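Local coordinates for McyG protein (Microcystis aeruginosa PCC 7806, PDB 4R0M) that binds phenylalanyl-adenylate and probably activates an aromatic starter acid for loading onto a peptidyl carrier domain in microcystin synthesis, at residues V22-I34 / E43-A55. Sequence-based numbering, arbitrary orientation.
Sequences VLETATKHNNHGI and EYFQSYQDLYQDA
I34 and Q46 pair across an antiparallel beta hairpin, strands 33-37 and 43-47, at the edge of a mixed sheet in the adenylation domain. Both bonds of this hydrogen-bonded pair measure 2.7 Å, I34 N to Q46 O and Q46 N to I34 O. The next pair, G33 with S47, is non-hydrogen-bonded and brings their CA atoms to 3.9 Å, just where helix 48-64 starts. S47 and D50 form a capping box there, while Y48 N donates to H32 O in its carbonyl plane, on a lone pair (N-H...O 163°).

The Y48 side chain then runs between helix 19-27, at A26, and the start of strand 33-37, at G33. Y48 CB lies 3.6 Å from A26 O; with CG anti to the carbonyl carbon (chi1 -72°), the ring slots between A26 CB and G33 CA, on opposite faces, and CG touches both. G33 CA stands 3.6 Å from the ring centroid, only 8° off the normal, a well-centred CH-pi contact that also takes in CD1, CE1 and CZ. Y48 CD2 passes 3.5 Å from H32 O, CE2 nears G33 N, and OH bonds outside the hairpin to C242 O and Q244 NE2. With an alanine in its place, the space between A26 CB and G33 CA would probably be left unfilled and C242 O would lose its hydroxyl partner.

One turn further along the helix, L51 CD2 touches both I34 CD1 and L23 CD1, and L23 CD2 meets the Y52 ring at its edge, in plane, 4.0 Å from Y52 CD1.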
ATOM      1  N   VAL A  22     -19.257  11.360 -10.254  1.00 34.12           N
ATOM      2  CA  VAL A  22     -18.423  10.363 -10.928  1.00 33.28           C
ATOM      3  C   VAL A  22     -19.112   8.995 -10.979  1.00 32.85           C
ATOM      4  O   VAL A  22     -19.119   8.338 -12.022  1.00 33.22           O
ATOM      5  CB  VAL A  22     -17.024  10.275 -10.274  1.00 33.30           C
ATOM      6  CG1 VAL A  22     -16.305   8.990 -10.655  1.00 33.21           C
ATOM      7  CG2 VAL A  22     -16.188  11.483 -10.668  1.00 33.15           C
ATOM      8  N   LEU A  23     -19.705   8.585  -9.861  1.00 32.12           N
ATOM      9  CA  LEU A  23     -20.443   7.325  -9.796  1.00 31.87           C
ATOM     10  C   LEU A  23     -21.735   7.369 -10.620  1.00 32.19           C
ATOM     11  O   LEU A  23     -22.090   6.385 -11.270  1.00 32.45           O
ATOM     12  CB  LEU A  23     -20.739   6.936  -8.341  1.00 31.05           C
ATOM     13  CG  LEU A  23     -21.594   5.690  -8.075  1.00 30.71           C
ATOM     14  CD1 LEU A  23     -20.955   4.424  -8.631  1.00 30.37           C
ATOM     15  CD2 LEU A  23     -21.872   5.542  -6.586  1.00 30.74           C
ATOM     16  N   GLU A  24     -22.425   8.508 -10.583  1.00 32.37           N
ATOM     17  CA  GLU A  24     -23.652   8.708 -11.359  1.00 32.81           C
ATOM     18  C   GLU A  24     -23.399   8.628 -12.866  1.00 32.89           C
ATOM     19  O   GLU A  24     -24.173   8.009 -13.595  1.00 32.99           O
ATOM     20  CB  GLU A  24     -24.320  10.031 -10.978  1.00 32.86           C
ATOM     21  CG  GLU A  24     -25.079   9.970  -9.658  1.00 33.03           C
ATOM     22  CD  GLU A  24     -25.170  11.310  -8.947  1.00 33.79           C
ATOM     23  OE1 GLU A  24     -24.833  12.349  -9.553  1.00 34.68           O
ATOM     24  OE2 GLU A  24     -25.583  11.325  -7.768  1.00 34.37           O
ATOM     25  N   THR A  25     -22.306   9.244 -13.318  1.00 32.99           N
ATOM     26  CA  THR A  25     -21.847   9.133 -14.707  1.00 33.28           C
ATOM     27  C   THR A  25     -21.576   7.670 -15.087  1.00 33.68           C
ATOM     28  O   THR A  25     -21.886   7.246 -16.202  1.00 33.80           O
ATOM     29  CB  THR A  25     -20.573   9.980 -14.937  1.00 33.00           C
ATOM     30  OG1 THR A  25     -20.837  11.345 -14.593  1.00 33.46           O
ATOM     31  CG2 THR A  25     -20.106   9.912 -16.384  1.00 32.27           C
ATOM     32  N   ALA A  26     -21.013   6.911 -14.147  1.00 34.21           N
ATOM     33  CA  ALA A  26     -20.634   5.513 -14.378  1.00 34.59           C
ATOM     34  C   ALA A  26     -21.825   4.561 -14.505  1.00 34.91           C
ATOM     35  O   ALA A  26     -21.722   3.534 -15.172  1.00 34.61           O
ATOM     36  CB  ALA A  26     -19.689   5.034 -13.286  1.00 34.28           C
ATOM     37  N   THR A  27     -22.943   4.905 -13.868  1.00 36.03           N
ATOM     38  CA  THR A  27     -24.148   4.064 -13.880  1.00 37.65           C
ATOM     39  C   THR A  27     -24.748   3.874 -15.276  1.00 40.07           C
ATOM     40  O   THR A  27     -25.315   2.821 -15.570  1.00 40.68           O
ATOM     41  CB  THR A  27     -25.246   4.611 -12.945  1.00 36.95           C
ATOM     42  OG1 THR A  27     -25.523   5.976 -13.273  1.00 36.83           O
ATOM     43  CG2 THR A  27     -24.816   4.522 -11.494  1.00 36.61           C
ATOM     44  N   LYS A  28     -24.618   4.896 -16.123  1.00 42.66           N
ATOM     45  CA  LYS A  28     -25.121   4.857 -17.502  1.00 45.82           C
ATOM     46  C   LYS A  28     -24.534   3.691 -18.295  1.00 47.41           C
ATOM     47  O   LYS A  28     -25.192   3.137 -19.179  1.00 47.91           O
ATOM     48  CB  LYS A  28     -24.840   6.182 -18.217  1.00 46.37           C
ATOM     49  CG  LYS A  28     -25.672   7.344 -17.696  1.00 47.78           C
ATOM     50  CD  LYS A  28     -24.960   8.674 -17.886  1.00 49.12           C
ATOM     51  CE  LYS A  28     -25.730   9.801 -17.214  1.00 49.92           C
ATOM     52  NZ  LYS A  28     -24.946  11.067 -17.170  1.00 50.90           N
ATOM     53  N   HIS A  29     -23.297   3.326 -17.964  1.00 48.68           N
ATOM     54  CA  HIS A  29     -22.635   2.171 -18.558  1.00 49.89           C
ATOM     55  C   HIS A  29     -23.020   0.932 -17.800  1.00 51.09           C
ATOM     56  O   HIS A  29     -22.231   0.404 -17.008  1.00 52.07           O
ATOM     57  CB  HIS A  29     -21.119   2.359 -18.551  1.00 49.33           C
ATOM     58  CG  HIS A  29     -20.659   3.642 -19.201  1.00 50.23           C
ATOM     59  ND1 HIS A  29     -20.136   3.678 -20.440  1.00 50.83           N
ATOM     60  CD2 HIS A  29     -20.662   4.957 -18.735  1.00 50.19           C
ATOM     61  CE1 HIS A  29     -19.819   4.951 -20.755  1.00 51.00           C
ATOM     62  NE2 HIS A  29     -20.141   5.732 -19.710  1.00 50.46           N
ATOM     63  N   ASN A  30     -24.246   0.460 -18.025  1.00 51.83           N
ATOM     64  CA  ASN A  30     -24.737  -0.766 -17.383  1.00 52.69           C
ATOM     65  C   ASN A  30     -23.981  -2.007 -17.861  1.00 51.89           C
ATOM     66  O   ASN A  30     -24.220  -3.124 -17.391  1.00 50.73           O
ATOM     67  CB  ASN A  30     -26.257  -0.926 -17.567  1.00 53.82           C
ATOM     68  CG  ASN A  30     -26.727  -0.577 -18.972  1.00 55.66           C
ATOM     69  OD1 ASN A  30     -26.085  -0.921 -19.968  1.00 56.26           O
ATOM     70  ND2 ASN A  30     -27.865   0.108 -19.057  1.00 55.97           N
ATOM     71  N   ASN A  31     -23.090  -1.753 -18.809  1.00 51.42           N
ATOM     72  CA  ASN A  31     -22.167  -2.737 -19.307  1.00 50.75           C
ATOM     73  C   ASN A  31     -21.162  -3.179 -18.225  1.00 49.87           C
ATOM     74  O   ASN A  31     -20.856  -4.333 -18.064  1.00 49.57           O
ATOM     75  CB  ASN A  31     -21.387  -2.225 -20.560  1.00 51.74           C
ATOM     76  CG  ASN A  31     -22.218  -2.099 -21.852  1.00 51.81           C
ATOM     77  OD1 ASN A  31     -23.214  -2.729 -22.000  1.00 53.58           O
ATOM     78  ND2 ASN A  31     -21.719  -1.409 -22.804  1.00 50.53           N
ATOM     79  N   HIS A  32     -20.649  -2.211 -17.494  1.00 47.65           N
ATOM     80  CA  HIS A  32     -19.485  -2.373 -16.629  1.00 45.20           C
ATOM     81  C   HIS A  32     -19.786  -2.210 -15.167  1.00 42.41           C
ATOM     82  O   HIS A  32     -20.861  -1.742 -14.783  1.00 41.18           O
ATOM     83  CB  HIS A  32     -18.385  -1.407 -17.057  1.00 46.58           C
ATOM     84  CG  HIS A  32     -18.020  -1.510 -18.518  1.00 48.79           C
ATOM     85  ND1 HIS A  32     -17.236  -2.490 -18.999  1.00 49.73           N
ATOM     86  CD2 HIS A  32     -18.369  -0.713 -19.608  1.00 49.84           C
ATOM     87  CE1 HIS A  32     -17.085  -2.332 -20.329  1.00 50.39           C
ATOM     88  NE2 HIS A  32     -17.779  -1.243 -20.699  1.00 50.42           N
ATOM     89  N   GLY A  33     -18.823  -2.606 -14.339  1.00 40.15           N
ATOM     90  CA  GLY A  33     -18.950  -2.522 -12.889  1.00 37.39           C
ATOM     91  C   GLY A  33     -17.861  -3.288 -12.163  1.00 36.04           C
ATOM     92  O   GLY A  33     -16.751  -3.458 -12.675  1.00 35.40           O
ATOM     93  N   ILE A  34     -18.194  -3.760 -10.965  1.00 34.27           N
ATOM     94  CA  ILE A  34     -17.234  -4.446 -10.116  1.00 32.84           C
ATOM     95  C   ILE A  34     -17.449  -5.956 -10.132  1.00 32.25           C
ATOM     96  O   ILE A  34     -18.559  -6.443  -9.900  1.00 31.68           O
ATOM     97  CB  ILE A  34     -17.276  -3.916  -8.664  1.00 32.88           C
ATOM     98  CG1 ILE A  34     -17.167  -2.388  -8.658  1.00 32.64           C
ATOM     99  CG2 ILE A  34     -16.160  -4.541  -7.833  1.00 32.35           C
ATOM    100  CD1 ILE A  34     -17.562  -1.742  -7.352  1.00 32.76           C
ATOM    101  N   GLU A  43     -17.167 -16.037  -8.640  1.00 40.83           N
ATOM    102  CA  GLU A  43     -17.252 -14.629  -9.023  1.00 40.78           C
ATOM    103  C   GLU A  43     -18.647 -14.044  -8.838  1.00 40.81           C
ATOM    104  O   GLU A  43     -19.648 -14.760  -8.894  1.00 41.19           O
ATOM    105  CB  GLU A  43     -16.780 -14.436 -10.466  1.00 40.50           C
ATOM    106  CG  GLU A  43     -15.442 -15.096 -10.760  1.00 40.81           C
ATOM    107  CD  GLU A  43     -14.835 -14.665 -12.078  1.00 41.90           C
ATOM    108  OE1 GLU A  43     -15.556 -14.081 -12.917  1.00 42.64           O
ATOM    109  OE2 GLU A  43     -13.627 -14.917 -12.273  1.00 42.07           O
ATOM    110  N   TYR A  44     -18.693 -12.735  -8.613  1.00 40.51           N
ATOM    111  CA  TYR A  44     -19.942 -12.012  -8.425  1.00 40.43           C
ATOM    112  C   TYR A  44     -19.826 -10.633  -9.072  1.00 39.09           C
ATOM    113  O   TYR A  44     -18.982  -9.820  -8.680  1.00 38.79           O
ATOM    114  CB  TYR A  44     -20.276 -11.912  -6.931  1.00 42.19           C
ATOM    115  CG  TYR A  44     -21.454 -11.025  -6.587  1.00 44.48           C
ATOM    116  CD1 TYR A  44     -22.697 -11.198  -7.205  1.00 45.57           C
ATOM    117  CD2 TYR A  44     -21.331 -10.022  -5.624  1.00 45.83           C
ATOM    118  CE1 TYR A  44     -23.775 -10.385  -6.886  1.00 46.74           C
ATOM    119  CE2 TYR A  44     -22.404  -9.206  -5.295  1.00 46.97           C
ATOM    120  CZ  TYR A  44     -23.623  -9.391  -5.928  1.00 47.57           C
ATOM    121  OH  TYR A  44     -24.689  -8.583  -5.602  1.00 48.54           O
ATOM    122  N   PHE A  45     -20.661 -10.387 -10.078  1.00 36.73           N
ATOM    123  CA  PHE A  45     -20.647  -9.115 -10.794  1.00 35.27           C
ATOM    124  C   PHE A  45     -21.684  -8.148 -10.235  1.00 33.86           C
ATOM    125  O   PHE A  45     -22.837  -8.514 -10.013  1.00 33.47           O
ATOM    126  CB  PHE A  45     -20.853  -9.325 -12.301  1.00 34.59           C
ATOM    127  CG  PHE A  45     -20.898  -8.046 -13.100  1.00 34.85           C
ATOM    128  CD1 PHE A  45     -19.741  -7.297 -13.317  1.00 34.67           C
ATOM    129  CD2 PHE A  45     -22.098  -7.596 -13.651  1.00 34.33           C
ATOM    130  CE1 PHE A  45     -19.784  -6.121 -14.055  1.00 34.67           C
ATOM    131  CE2 PHE A  45     -22.144  -6.424 -14.393  1.00 34.25           C
ATOM    132  CZ  PHE A  45     -20.987  -5.684 -14.594  1.00 34.46           C
ATOM    133  N   GLN A  46     -21.243  -6.918  -9.995  1.00 32.89           N
ATOM    134  CA  GLN A  46     -22.109  -5.834  -9.559  1.00 31.74           C
ATOM    135  C   GLN A  46     -21.850  -4.643 -10.470  1.00 30.87           C
ATOM    136  O   GLN A  46     -20.799  -4.004 -10.383  1.00 30.87           O
ATOM    137  CB  GLN A  46     -21.824  -5.475  -8.095  1.00 32.12           C
ATOM    138  CG  GLN A  46     -22.783  -4.457  -7.490  1.00 32.40           C
ATOM    139  CD  GLN A  46     -22.439  -4.084  -6.056  1.00 32.43           C
ATOM    140  OE1 GLN A  46     -21.269  -3.902  -5.705  1.00 32.69           O
ATOM    141  NE2 GLN A  46     -23.465  -3.952  -5.219  1.00 31.50           N
ATOM    142  N   SER A  47     -22.802  -4.359 -11.358  1.00 30.21           N
ATOM    143  CA  SER A  47     -22.702  -3.210 -12.263  1.00 29.48           C
ATOM    144  C   SER A  47     -22.691  -1.908 -11.469  1.00 28.49           C
ATOM    145  O   SER A  47     -23.154  -1.869 -10.327  1.00 27.81           O
ATOM    146  CB  SER A  47     -23.854  -3.208 -13.276  1.00 29.15           C
ATOM    147  OG  SER A  47     -25.072  -2.795 -12.676  1.00 28.42           O
ATOM    148  N   TYR A  48     -22.165  -0.847 -12.075  1.00 28.65           N
ATOM    149  CA  TYR A  48     -22.102   0.457 -11.415  1.00 29.48           C
ATOM    150  C   TYR A  48     -23.478   0.978 -11.001  1.00 30.15           C
ATOM    151  O   TYR A  48     -23.603   1.687  -9.999  1.00 30.31           O
ATOM    152  CB  TYR A  48     -21.369   1.476 -12.284  1.00 29.32           C
ATOM    153  CG  TYR A  48     -19.879   1.239 -12.363  1.00 29.10           C
ATOM    154  CD1 TYR A  48     -19.105   1.146 -11.203  1.00 29.27           C
ATOM    155  CD2 TYR A  48     -19.238   1.119 -13.592  1.00 28.99           C
ATOM    156  CE1 TYR A  48     -17.739   0.929 -11.268  1.00 29.23           C
ATOM    157  CE2 TYR A  48     -17.870   0.905 -13.668  1.00 29.33           C
ATOM    158  CZ  TYR A  48     -17.126   0.811 -12.503  1.00 29.58           C
ATOM    159  OH  TYR A  48     -15.765   0.599 -12.566  1.00 29.78           O
ATOM    160  N   GLN A  49     -24.501   0.603 -11.770  1.00 31.05           N
ATOM    161  CA  GLN A  49     -25.894   0.891 -11.436  1.00 31.94           C
ATOM    162  C   GLN A  49     -26.325   0.165 -10.158  1.00 31.88           C
ATOM    163  O   GLN A  49     -26.968   0.761  -9.290  1.00 31.77           O
ATOM    164  CB  GLN A  49     -26.813   0.517 -12.613  1.00 33.30           C
ATOM    165  CG  GLN A  49     -28.292   0.832 -12.407  1.00 33.96           C
ATOM    166  CD  GLN A  49     -28.566   2.317 -12.233  1.00 35.16           C
ATOM    167  OE1 GLN A  49     -28.899   2.772 -11.137  1.00 36.24           O
ATOM    168  NE2 GLN A  49     -28.417   3.081 -13.312  1.00 35.34           N
ATOM    169  N   ASP A  50     -25.967  -1.117 -10.051  1.00 31.90           N
ATOM    170  CA  ASP A  50     -26.267  -1.923  -8.861  1.00 32.26           C
ATOM    171  C   ASP A  50     -25.534  -1.398  -7.628  1.00 32.07           C
ATOM    172  O   ASP A  50     -26.109  -1.338  -6.540  1.00 32.30           O
ATOM    173  CB  ASP A  50     -25.899  -3.394  -9.084  1.00 33.25           C
ATOM    174  CG  ASP A  50     -26.747  -4.064 -10.149  1.00 34.13           C
ATOM    175  OD1 ASP A  50     -27.985  -4.122  -9.990  1.00 34.88           O
ATOM    176  OD2 ASP A  50     -26.168  -4.560 -11.137  1.00 34.61           O
ATOM    177  N   LEU A  51     -24.267  -1.028  -7.808  1.00 31.94           N
ATOM    178  CA  LEU A  51     -23.454  -0.462  -6.732  1.00 32.27           C
ATOM    179  C   LEU A  51     -24.093   0.816  -6.192  1.00 32.64           C
ATOM    180  O   LEU A  51     -24.256   0.976  -4.979  1.00 33.25           O
ATOM    181  CB  LEU A  51     -22.026  -0.188  -7.222  1.00 31.87           C
ATOM    182  CG  LEU A  51     -21.093   0.647  -6.334  1.00 31.64           C
ATOM    183  CD1 LEU A  51     -20.657  -0.125  -5.096  1.00 31.57           C
ATOM    184  CD2 LEU A  51     -19.880   1.111  -7.124  1.00 30.97           C
ATOM    185  N   TYR A  52     -24.465   1.708  -7.109  1.00 32.66           N
ATOM    186  CA  TYR A  52     -25.140   2.956  -6.768  1.00 32.41           C
ATOM    187  C   TYR A  52     -26.420   2.702  -5.969  1.00 31.91           C
ATOM    188  O   TYR A  52     -26.650   3.345  -4.944  1.00 31.88           O
ATOM    189  CB  TYR A  52     -25.430   3.763  -8.042  1.00 32.68           C
ATOM    190  CG  TYR A  52     -26.277   5.002  -7.841  1.00 33.07           C
ATOM    191  CD1 TYR A  52     -25.726   6.174  -7.324  1.00 33.43           C
ATOM    192  CD2 TYR A  52     -27.630   5.005  -8.184  1.00 33.24           C
ATOM    193  CE1 TYR A  52     -26.501   7.310  -7.146  1.00 33.73           C
ATOM    194  CE2 TYR A  52     -28.412   6.137  -8.006  1.00 33.22           C
ATOM    195  CZ  TYR A  52     -27.845   7.286  -7.489  1.00 33.56           C
ATOM    196  OH  TYR A  52     -28.619   8.410  -7.311  1.00 33.59           O
ATOM    197  N   GLN A  53     -27.236   1.755  -6.431  1.00 31.85           N
ATOM    198  CA  GLN A  53     -28.485   1.410  -5.749  1.00 32.03           C
ATOM    199  C   GLN A  53     -28.229   0.802  -4.372  1.00 31.47           C
ATOM    200  O   GLN A  53     -28.943   1.102  -3.415  1.00 31.49           O
ATOM    201  CB  GLN A  53     -29.345   0.460  -6.595  1.00 32.62           C
ATOM    202  CG  GLN A  53     -29.923   1.055  -7.878  1.00 33.45           C
ATOM    203  CD  GLN A  53     -30.828   2.261  -7.651  1.00 33.95           C
ATOM    204  OE1 GLN A  53     -31.522   2.361  -6.640  1.00 33.94           O
ATOM    205  NE2 GLN A  53     -30.826   3.181  -8.608  1.00 34.73           N
ATOM    206  N   ASP A  54     -27.204  -0.046  -4.284  1.00 31.28           N
ATOM    207  CA  ASP A  54     -26.799  -0.680  -3.027  1.00 30.72           C
ATOM    208  C   ASP A  54     -26.310   0.369  -2.024  1.00 30.30           C
ATOM    209  O   ASP A  54     -26.697   0.350  -0.853  1.00 29.50           O
ATOM    210  CB  ASP A  54     -25.710  -1.724  -3.299  1.00 30.84           C
ATOM    211  CG  ASP A  54     -25.488  -2.680  -2.133  1.00 30.45           C
ATOM    212  OD1 ASP A  54     -26.288  -2.691  -1.172  1.00 30.23           O
ATOM    213  OD2 ASP A  54     -24.497  -3.438  -2.191  1.00 30.20           O
ATOM    214  N   ALA A  55     -25.475   1.290  -2.504  1.00 30.29           N
ATOM    215  CA  ALA A  55     -24.959   2.390  -1.691  1.00 30.50           C
ATOM    216  C   ALA A  55     -26.067   3.258  -1.083  1.00 30.61           C
ATOM    217  O   ALA A  55     -25.981   3.642   0.084  1.00 30.81           O
ATOM    218  CB  ALA A  55     -23.996   3.241  -2.506  1.00 30.23           C
TER